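Local coordinates for inositol monophosphatase family protein (Staphylococcus aureus subsp. aureus MSSA476, PDB 4I3Y) that probably hydrolyses inositol monophosphates to inositol and phosphate in a magnesium-dependent reaction that lithium inhibits, at residues 18-23 / 132-137; 141-146 / 224-229; 232-237 / 260-265. All coordinates share one frame; numbering follows the deposited sequence.

Contacts 1 and 2 lie side by side, with centres 14 Å apart, because strands 133-138 and 142-145 are neighbours in one mixed sheet. Lys136 O and Phe144 N (2.7 Å) form a probable backbone hydrogen bond between them. Contact 1 places a helix on one face of this sheet, and contact 2 lies on the face toward helix 219-225. Segments 224-229 and 232-237 almost follow on in the chain, leading to contact 3, whose centre is 25 Å from that of contact 2 and 33 Å from that of contact 1. None includes the magnesium ligands Glu76, Asp94 and Ile96; in contact 1 the Leu23 side chain is about 13 Å from a magnesium ion.

Contact 1 (18-23 / 132-137); sequences LICSWL and KKLYKA
The thiol of Cys20 is set against two quite different partners, a leucine methyl and the aliphatic part of a lysine. Its SG lies 3.8 Å from Leu134 CD2, and equally 3.8 Å from Lys136 CD. The sulfur is polarisable and only weakly polar, and it suits this position between a buried leucine and the charged end of a lysine. Leu134 is the centre of the contact. With CG anti to the backbone N (chi1 179°), beside the carbonyl carbon, its two methyls divide the work: CD2 takes the thiol, while CD1 meets Leu23 CD2 at 3.6 Å. The Leu23 and Leu134 side chains cross at about a right angle. A forked leucine can thus touch two residues three apart in sequence, which lie on the same side of helix 12-35.

Lys136 starts out with CG between its backbone N and carbonyl carbon (chi1 68°), then runs fully extended. The long methylene chain passes alongside the thiol, and its ammonium group reaches Asp16, one turn earlier on the helix, where it forms a salt bridge. The lysine therefore serves twice, with methylenes for packing and an ammonium for the salt bridge. Across the two segments the contact is van der Waals, without a polar bond.

The axes of helix segment 18-23 and strand segment 133-137 run nearly antiparallel, at 160°, and come within 10.8 Å of each other, a spacing spanned by the side chains. Tyr125 of strand 120-128 touches both Cys20 and Lys136, while Tyr135 and Ala137, alternating with Leu134 and Lys136, meet helix 219-225 on the other face. This is a helix laid on a central sheet, characteristic of the layered alpha/beta fold of the inositol monophosphatase family.

Contact 2 (141-146 / 224-229); sequences EGAFCN and ELLNLK
A small van der Waals contact, with no polar bond across it, joins Gly142 and Ala143, at the start of strand 142-145, to Leu225 and Leu226, where helix 219-225 ends. Leu225 CD1 settles against the glycine backbone, 3.8 Å from Gly142 C and as near to Gly142 CA. A methyl thus rests on bare main chain. Glycine is needed here for a local reason too: at its backbone angles of 127° and -164°, a CB would press on the carbonyl O of Glu141. Glu141 and Gly142 form a classic beta bulge in the hairpin with strand 133-138.

Next along the strand, the small methyl of Ala143 points at the helix end, and its CB meets Leu226 CD1 at 4.0 Å. Alanine fits because it keeps the strand close while still offering carbon. Leu226 is the first residue to leave helical geometry, and the tip of its side chain comes nearer the strand than its root suggests.

Leu226 also touches Met150 of strand 148-150 and Ala199 of helix 191-200. The helix end therefore lies against the last two strands at one edge of the sheet, 142-145 and 148-150, with helix 191-200 beside it.

Contact 3 (232-237 / 260-265); sequences TLDGKA and ILNANG
The carbonyl O of Leu233 accepts the one direct hydrogen bond between the segments, from Asn262 ND2 at 2.8 Å. The N-H points almost straight at the oxygen (175°), which lies in the plane of the amide. The other end of that amide is engaged too: a water donates to Asn262 OD1 (2.6 Å) and to Asp234 OD1 (2.9 Å). Asparagine suits this place because it gives with one atom and accepts with the other, and the pair of bonds should fix the rotation of its amide. Asp234 and Asn262 are both exposed, and a tetraethylene glycol, probably from the crystallisation liquor, lies about 3 Å from the Asn262 side chain.

Behind this polar edge, Leu233 CD2 presses on Leu261 CD1 at 3.5 Å. Buried Leu233 also reaches Pro245 and Tyr267.

The loop is held from within by Thr232, whose OG1 accepts Lys236 N (3.0 Å) and, more weakly, Asp234 N. Gly235 N bonds to Thr232 O and Thr232 N to Lys236 O, with Gly235 at positive phi, a conformation glycine adopts more readily than residues with a CB. This is a type I turn with a G1 bulge, its carbonyl pinned by an asparagine at the end of helix 254-262.

Contact 1 (18-23 / 132-137)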
loop_
_atom_site.group_PDB
_atom_site.type_symbol
_atom_site.label_atom_id
_atom_site.label_comp_id
_atom_site.label_asym_id
_atom_site.label_seq_id
_atom_site.Cartn_x
_atom_site.Cartn_y
_atom_site.Cartn_z
ATOM N N LEU A 18 28.665 8.090 5.091
ATOM C CA LEU A 18 28.269 8.220 6.541
ATOM C C LEU A 18 26.743 8.045 6.782
ATOM O O LEU A 18 26.321 7.393 7.742
ATOM C CB LEU A 18 28.691 9.540 7.139
ATOM C CG LEU A 18 29.977 9.764 7.950
ATOM C CD1 LEU A 18 30.830 8.523 8.018
ATOM C CD2 LEU A 18 30.729 11.035 7.514
ATOM N N ILE A 19 25.938 8.690 5.944
ATOM C CA ILE A 19 24.484 8.684 6.185
ATOM C C ILE A 19 23.950 7.259 5.943
ATOM O O ILE A 19 23.240 6.695 6.813
ATOM C CB ILE A 19 23.753 9.670 5.259
ATOM C CG1 ILE A 19 24.142 11.129 5.536
ATOM C CG2 ILE A 19 22.246 9.552 5.470
ATOM C CD1 ILE A 19 23.671 11.589 6.901
ATOM N N CYS A 20 24.302 6.667 4.784
ATOM C CA CYS A 20 23.767 5.351 4.466
ATOM C C CYS A 20 24.125 4.410 5.554
ATOM O O CYS A 20 23.360 3.523 5.898
ATOM C CB CYS A 20 24.289 4.772 3.160
ATOM S SG CYS A 20 23.635 5.548 1.718
ATOM N N SER A 21 25.328 4.560 6.084
ATOM C CA SER A 21 25.806 3.674 7.154
ATOM C C SER A 21 24.999 3.852 8.500
ATOM O O SER A 21 24.580 2.862 9.174
ATOM C CB SER A 21 27.322 3.891 7.283
ATOM O OG SER A 21 27.774 3.122 8.356
ATOM N N TRP A 22 24.713 5.109 8.860
ATOM C CA TRP A 22 23.903 5.384 10.053
ATOM C C TRP A 22 22.469 4.832 9.847
ATOM O O TRP A 22 21.930 4.249 10.737
ATOM C CB TRP A 22 23.867 6.883 10.395
ATOM C CG TRP A 22 22.997 7.196 11.589
ATOM C CD1 TRP A 22 23.377 7.184 12.898
ATOM C CD2 TRP A 22 21.601 7.591 11.582
ATOM N NE1 TRP A 22 22.339 7.564 13.703
ATOM C CE2 TRP A 22 21.227 7.801 12.941
ATOM C CE3 TRP A 22 20.635 7.763 10.572
ATOM C CZ2 TRP A 22 19.941 8.159 13.324
ATOM C CZ3 TRP A 22 19.336 8.120 10.956
ATOM C CH2 TRP A 22 19.008 8.327 12.339
ATOM N N LEU A 23 21.911 5.013 8.650
ATOM C CA LEU A 23 20.573 4.511 8.310
ATOM C C LEU A 23 20.494 3.010 8.378
ATOM O O LEU A 23 19.642 2.457 9.084
ATOM C CB LEU A 23 20.189 4.975 6.926
ATOM C CG LEU A 23 19.103 5.986 6.594
ATOM C CD1 LEU A 23 18.539 6.835 7.746
ATOM C CD2 LEU A 23 19.462 6.809 5.379
ATOM N N LYS A 132 13.142 -2.857 3.999
ATOM C CA LYS A 132 14.613 -2.643 3.840
ATOM C C LYS A 132 14.979 -2.112 2.433
ATOM O O LYS A 132 15.814 -2.655 1.758
ATOM C CB LYS A 132 15.405 -3.938 4.221
ATOM C CG LYS A 132 14.874 -4.628 5.484
ATOM C CD LYS A 132 15.396 -3.991 6.760
ATOM C CE LYS A 132 14.717 -4.614 7.986
ATOM N NZ LYS A 132 13.211 -4.658 7.860
ATOM N N LYS A 133 14.329 -1.032 2.010
ATOM C CA LYS A 133 14.609 -0.386 0.732
ATOM C C LYS A 133 15.016 1.049 1.017
ATOM O O LYS A 133 14.174 1.860 1.422
ATOM C CB LYS A 133 13.371 -0.456 -0.227
ATOM C CG LYS A 133 13.122 -1.866 -0.829
ATOM C CD LYS A 133 11.995 -1.972 -1.887
ATOM C CE LYS A 133 10.614 -2.118 -1.252
ATOM N NZ LYS A 133 9.356 -2.144 -2.108
ATOM N N LEU A 134 16.307 1.336 0.813
ATOM C CA LEU A 134 16.897 2.660 0.992
ATOM C C LEU A 134 16.863 3.400 -0.337
ATOM O O LEU A 134 17.603 3.082 -1.281
ATOM C CB LEU A 134 18.335 2.581 1.548
ATOM C CG LEU A 134 19.021 3.958 1.744
ATOM C CD1 LEU A 134 18.203 4.864 2.650
ATOM C CD2 LEU A 134 20.387 3.785 2.426
ATOM N N TYR A 135 15.910 4.339 -0.464
ATOM C CA TYR A 135 15.914 5.228 -1.616
ATOM C C TYR A 135 16.916 6.361 -1.309
ATOM O O TYR A 135 16.836 7.002 -0.247
ATOM C CB TYR A 135 14.528 5.794 -1.946
ATOM C CG TYR A 135 13.496 4.705 -2.231
ATOM C CD1 TYR A 135 13.317 4.255 -3.538
ATOM C CD2 TYR A 135 12.734 4.117 -1.212
ATOM C CE1 TYR A 135 12.399 3.244 -3.838
ATOM C CE2 TYR A 135 11.802 3.082 -1.507
ATOM C CZ TYR A 135 11.638 2.679 -2.841
ATOM O OH TYR A 135 10.782 1.684 -3.231
ATOM N N LYS A 136 17.814 6.641 -2.247
ATOM C CA LYS A 136 18.689 7.808 -2.041
ATOM C C LYS A 136 18.896 8.555 -3.339
ATOM O O LYS A 136 18.817 7.955 -4.417
ATOM C CB LYS A 136 20.033 7.394 -1.433
ATOM C CG LYS A 136 20.904 6.560 -2.372
ATOM C CD LYS A 136 22.257 6.262 -1.702
ATOM C CE LYS A 136 23.242 5.611 -2.699
ATOM N NZ LYS A 136 24.512 5.359 -1.960
ATOM N N ALA A 137 19.126 9.861 -3.208
ATOM C CA ALA A 137 19.428 10.751 -4.317
ATOM C C ALA A 137 20.713 11.532 -3.960
ATOM O O ALA A 137 20.845 12.060 -2.839
ATOM C CB ALA A 137 18.277 11.688 -4.535
#

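Contact 2 (141-146 / 224-229)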
loop_
_atom_site.group_PDB
_atom_site.type_symbol
_atom_site.label_atom_id
_atom_site.label_comp_id
_atom_site.label_asym_id
_atom_site.label_seq_id
_atom_site.Cartn_x
_atom_site.Cartn_y
_atom_site.Cartn_z
ATOM N N GLU A 141 25.567 12.044 -8.973
ATOM C CA GLU A 141 25.588 10.580 -9.126
ATOM C C GLU A 141 24.260 9.979 -9.634
ATOM O O GLU A 141 24.287 9.092 -10.461
ATOM C CB GLU A 141 25.869 9.942 -7.790
ATOM C CG GLU A 141 27.250 9.398 -7.520
ATOM C CD GLU A 141 27.268 8.573 -6.227
ATOM O OE1 GLU A 141 27.001 7.349 -6.298
ATOM O OE2 GLU A 141 27.549 9.115 -5.120
ATOM N N GLY A 142 23.120 10.416 -9.075
ATOM C CA GLY A 142 21.778 9.979 -9.472
ATOM C C GLY A 142 20.963 9.489 -8.269
ATOM O O GLY A 142 21.302 9.758 -7.100
ATOM N N ALA A 143 19.879 8.783 -8.571
ATOM C CA ALA A 143 18.961 8.252 -7.563
ATOM C C ALA A 143 19.000 6.750 -7.585
ATOM O O ALA A 143 19.122 6.162 -8.661
ATOM C CB ALA A 143 17.533 8.785 -7.769
ATOM N N PHE A 144 18.932 6.143 -6.384
ATOM C CA PHE A 144 19.120 4.698 -6.212
ATOM C C PHE A 144 18.093 4.102 -5.246
ATOM O O PHE A 144 17.638 4.766 -4.318
ATOM C CB PHE A 144 20.558 4.396 -5.681
ATOM C CG PHE A 144 21.624 4.909 -6.574
ATOM C CD1 PHE A 144 22.212 4.070 -7.540
ATOM C CD2 PHE A 144 22.042 6.254 -6.486
ATOM C CE1 PHE A 144 23.209 4.564 -8.406
ATOM C CE2 PHE A 144 23.048 6.741 -7.321
ATOM C CZ PHE A 144 23.613 5.888 -8.296
ATOM N N CYS A 145 17.732 2.846 -5.452
ATOM C CA CYS A 145 16.992 2.075 -4.429
ATOM C C CYS A 145 17.893 0.912 -4.100
ATOM O O CYS A 145 18.174 0.069 -4.972
ATOM C CB CYS A 145 15.642 1.606 -4.932
ATOM S SG CYS A 145 14.745 0.616 -3.699
ATOM N N ASN A 146 18.383 0.869 -2.862
ATOM C CA ASN A 146 19.411 -0.140 -2.483
ATOM C C ASN A 146 20.516 -0.188 -3.487
ATOM O O ASN A 146 20.930 -1.267 -3.916
ATOM C CB ASN A 146 18.825 -1.539 -2.309
ATOM C CG ASN A 146 17.941 -1.617 -1.079
ATOM O OD1 ASN A 146 18.105 -0.789 -0.172
ATOM N ND2 ASN A 146 17.009 -2.604 -1.017
ATOM N N GLU A 224 14.037 16.505 -9.174
ATOM C CA GLU A 224 15.021 17.060 -10.117
ATOM C C GLU A 224 15.767 15.958 -10.907
ATOM O O GLU A 224 15.830 15.999 -12.134
ATOM C CB GLU A 224 16.035 17.887 -9.328
ATOM C CG GLU A 224 17.146 18.481 -10.185
ATOM C CD GLU A 224 17.877 19.583 -9.461
ATOM O OE1 GLU A 224 17.575 19.864 -8.298
ATOM O OE2 GLU A 224 18.777 20.160 -10.086
ATOM N N LEU A 225 16.279 14.930 -10.214
ATOM C CA LEU A 225 17.170 13.981 -10.894
ATOM C C LEU A 225 16.384 13.021 -11.793
ATOM O O LEU A 225 16.925 12.486 -12.757
ATOM C CB LEU A 225 18.018 13.205 -9.879
ATOM C CG LEU A 225 18.986 14.043 -9.007
ATOM C CD1 LEU A 225 19.942 13.108 -8.317
ATOM C CD2 LEU A 225 19.731 15.144 -9.822
ATOM N N LEU A 226 15.114 12.790 -11.470
ATOM C CA LEU A 226 14.293 11.862 -12.251
ATOM C C LEU A 226 13.250 12.587 -13.133
ATOM O O LEU A 226 12.331 11.950 -13.632
ATOM C CB LEU A 226 13.579 10.869 -11.287
ATOM C CG LEU A 226 14.544 9.974 -10.487
ATOM C CD1 LEU A 226 13.879 9.363 -9.245
ATOM C CD2 LEU A 226 15.196 8.922 -11.385
ATOM N N ASN A 227 13.382 13.919 -13.300
ATOM C CA ASN A 227 12.503 14.662 -14.223
ATOM C C ASN A 227 11.010 14.599 -13.840
ATOM O O ASN A 227 10.120 14.445 -14.718
ATOM C CB ASN A 227 12.727 14.231 -15.687
ATOM C CG ASN A 227 12.265 15.304 -16.673
ATOM O OD1 ASN A 227 12.125 16.466 -16.275
ATOM N ND2 ASN A 227 11.953 14.926 -17.942
ATOM N N LEU A 228 10.737 14.708 -12.537
ATOM C CA LEU A 228 9.339 14.742 -12.035
ATOM C C LEU A 228 8.959 16.166 -11.816
ATOM O O LEU A 228 9.856 16.963 -11.591
ATOM C CB LEU A 228 9.242 14.029 -10.664
ATOM C CG LEU A 228 9.824 12.597 -10.578
ATOM C CD1 LEU A 228 9.702 12.037 -9.176
ATOM C CD2 LEU A 228 9.205 11.646 -11.613
ATOM N N LYS A 229 7.658 16.495 -11.839
ATOM C CA LYS A 229 7.191 17.811 -11.427
ATOM C C LYS A 229 6.874 17.779 -9.954
ATOM O O LYS A 229 6.124 16.881 -9.505
ATOM C CB LYS A 229 5.918 18.228 -12.194
ATOM C CG LYS A 229 6.094 18.246 -13.689
ATOM C CD LYS A 229 7.087 19.316 -14.115
ATOM C CE LYS A 229 7.150 19.465 -15.625
ATOM N NZ LYS A 229 8.304 20.333 -16.015
#

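Contact 3 (232-237 / 260-265)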
loop_
_atom_site.group_PDB
_atom_site.type_symbol
_atom_site.label_atom_id
_atom_site.label_comp_id
_atom_site.label_asym_id
_atom_site.label_seq_id
_atom_site.Cartn_x
_atom_site.Cartn_y
_atom_site.Cartn_z
ATOM N N THR A 232 3.876 23.565 -5.851
ATOM C CA THR A 232 2.730 23.895 -5.029
ATOM C C THR A 232 1.488 23.593 -5.921
ATOM O O THR A 232 1.599 23.323 -7.128
ATOM C CB THR A 232 2.725 25.389 -4.678
ATOM O OG1 THR A 232 2.424 26.102 -5.872
ATOM C CG2 THR A 232 4.098 25.840 -4.143
ATOM N N LEU A 233 0.305 23.622 -5.337
ATOM C CA LEU A 233 -0.865 23.228 -6.093
ATOM C C LEU A 233 -1.290 24.393 -7.027
ATOM O O LEU A 233 -2.226 24.266 -7.842
ATOM C CB LEU A 233 -1.965 22.750 -5.160
ATOM C CG LEU A 233 -1.622 21.527 -4.309
ATOM C CD1 LEU A 233 -2.760 21.213 -3.341
ATOM C CD2 LEU A 233 -1.324 20.287 -5.131
ATOM N N ASP A 234 -0.559 25.508 -6.904
ATOM C CA ASP A 234 -0.600 26.653 -7.845
ATOM C C ASP A 234 0.423 26.547 -8.955
ATOM O O ASP A 234 0.622 27.490 -9.704
ATOM C CB ASP A 234 -0.276 27.914 -7.082
ATOM C CG ASP A 234 -1.470 28.506 -6.410
ATOM O OD1 ASP A 234 -2.609 28.057 -6.609
ATOM O OD2 ASP A 234 -1.261 29.463 -5.665
ATOM N N GLY A 235 1.114 25.419 -9.020
ATOM C CA GLY A 235 2.231 25.224 -9.946
ATOM C C GLY A 235 3.556 25.970 -9.681
ATOM O O GLY A 235 4.401 26.002 -10.563
ATOM N N LYS A 236 3.775 26.493 -8.475
ATOM C CA LYS A 236 4.971 27.261 -8.191
ATOM C C LYS A 236 6.048 26.407 -7.508
ATOM O O LYS A 236 5.783 25.270 -7.104
ATOM C CB LYS A 236 4.611 28.494 -7.322
ATOM C CG LYS A 236 4.201 29.741 -8.108
ATOM C CD LYS A 236 2.696 29.883 -8.038
ATOM C CE LYS A 236 2.242 30.664 -6.806
ATOM N NZ LYS A 236 2.105 32.125 -7.101
ATOM N N ALA A 237 7.263 26.951 -7.368
ATOM C CA ALA A 237 8.298 26.350 -6.494
ATOM C C ALA A 237 7.839 26.377 -5.039
ATOM O O ALA A 237 7.152 27.305 -4.605
ATOM C CB ALA A 237 9.629 27.079 -6.637
ATOM N N ILE A 260 -7.643 20.022 -12.461
ATOM C CA ILE A 260 -8.732 19.398 -11.638
ATOM C C ILE A 260 -8.798 19.946 -10.194
ATOM O O ILE A 260 -9.869 20.224 -9.656
ATOM C CB ILE A 260 -8.630 17.867 -11.586
ATOM C CG1 ILE A 260 -8.883 17.274 -12.952
ATOM C CG2 ILE A 260 -9.687 17.267 -10.672
ATOM C CD1 ILE A 260 -8.413 15.822 -13.062
ATOM N N LEU A 261 -7.657 20.043 -9.519
ATOM C CA LEU A 261 -7.661 20.507 -8.138
ATOM C C LEU A 261 -8.194 21.944 -8.029
ATOM O O LEU A 261 -8.752 22.325 -6.998
ATOM C CB LEU A 261 -6.214 20.482 -7.551
ATOM C CG LEU A 261 -5.663 19.123 -7.111
ATOM C CD1 LEU A 261 -4.144 19.213 -6.926
ATOM C CD2 LEU A 261 -6.363 18.582 -5.873
ATOM N N ASN A 262 -7.902 22.768 -9.021
ATOM C CA ASN A 262 -8.162 24.180 -8.913
ATOM C C ASN A 262 -9.545 24.570 -9.551
ATOM O O ASN A 262 -10.012 25.703 -9.365
ATOM C CB ASN A 262 -6.995 24.979 -9.513
ATOM C CG ASN A 262 -5.719 24.871 -8.674
ATOM O OD1 ASN A 262 -5.745 25.057 -7.444
ATOM N ND2 ASN A 262 -4.593 24.583 -9.324
ATOM N N ALA A 263 -10.169 23.636 -10.284
ATOM C CA ALA A 263 -11.479 23.843 -10.941
ATOM C C ALA A 263 -12.534 24.151 -9.936
ATOM O O ALA A 263 -12.407 23.773 -8.761
ATOM C CB ALA A 263 -11.887 22.594 -11.743
ATOM N N ASN A 264 -13.610 24.805 -10.394
ATOM C CA ASN A 264 -14.831 24.979 -9.597
ATOM C C ASN A 264 -14.632 25.643 -8.217
ATOM O O ASN A 264 -15.320 25.318 -7.289
ATOM C CB ASN A 264 -15.562 23.633 -9.422
ATOM C CG ASN A 264 -15.823 22.931 -10.744
ATOM O OD1 ASN A 264 -16.196 23.567 -11.742
ATOM N ND2 ASN A 264 -15.597 21.613 -10.765
ATOM N N GLY A 265 -13.681 26.562 -8.072
ATOM C CA GLY A 265 -13.469 27.133 -6.747
ATOM C C GLY A 265 -12.373 26.423 -5.948
ATOM O O GLY A 265 -12.079 26.832 -4.830
HETATM O O HOH W 1 -4.161 25.908 -5.552
#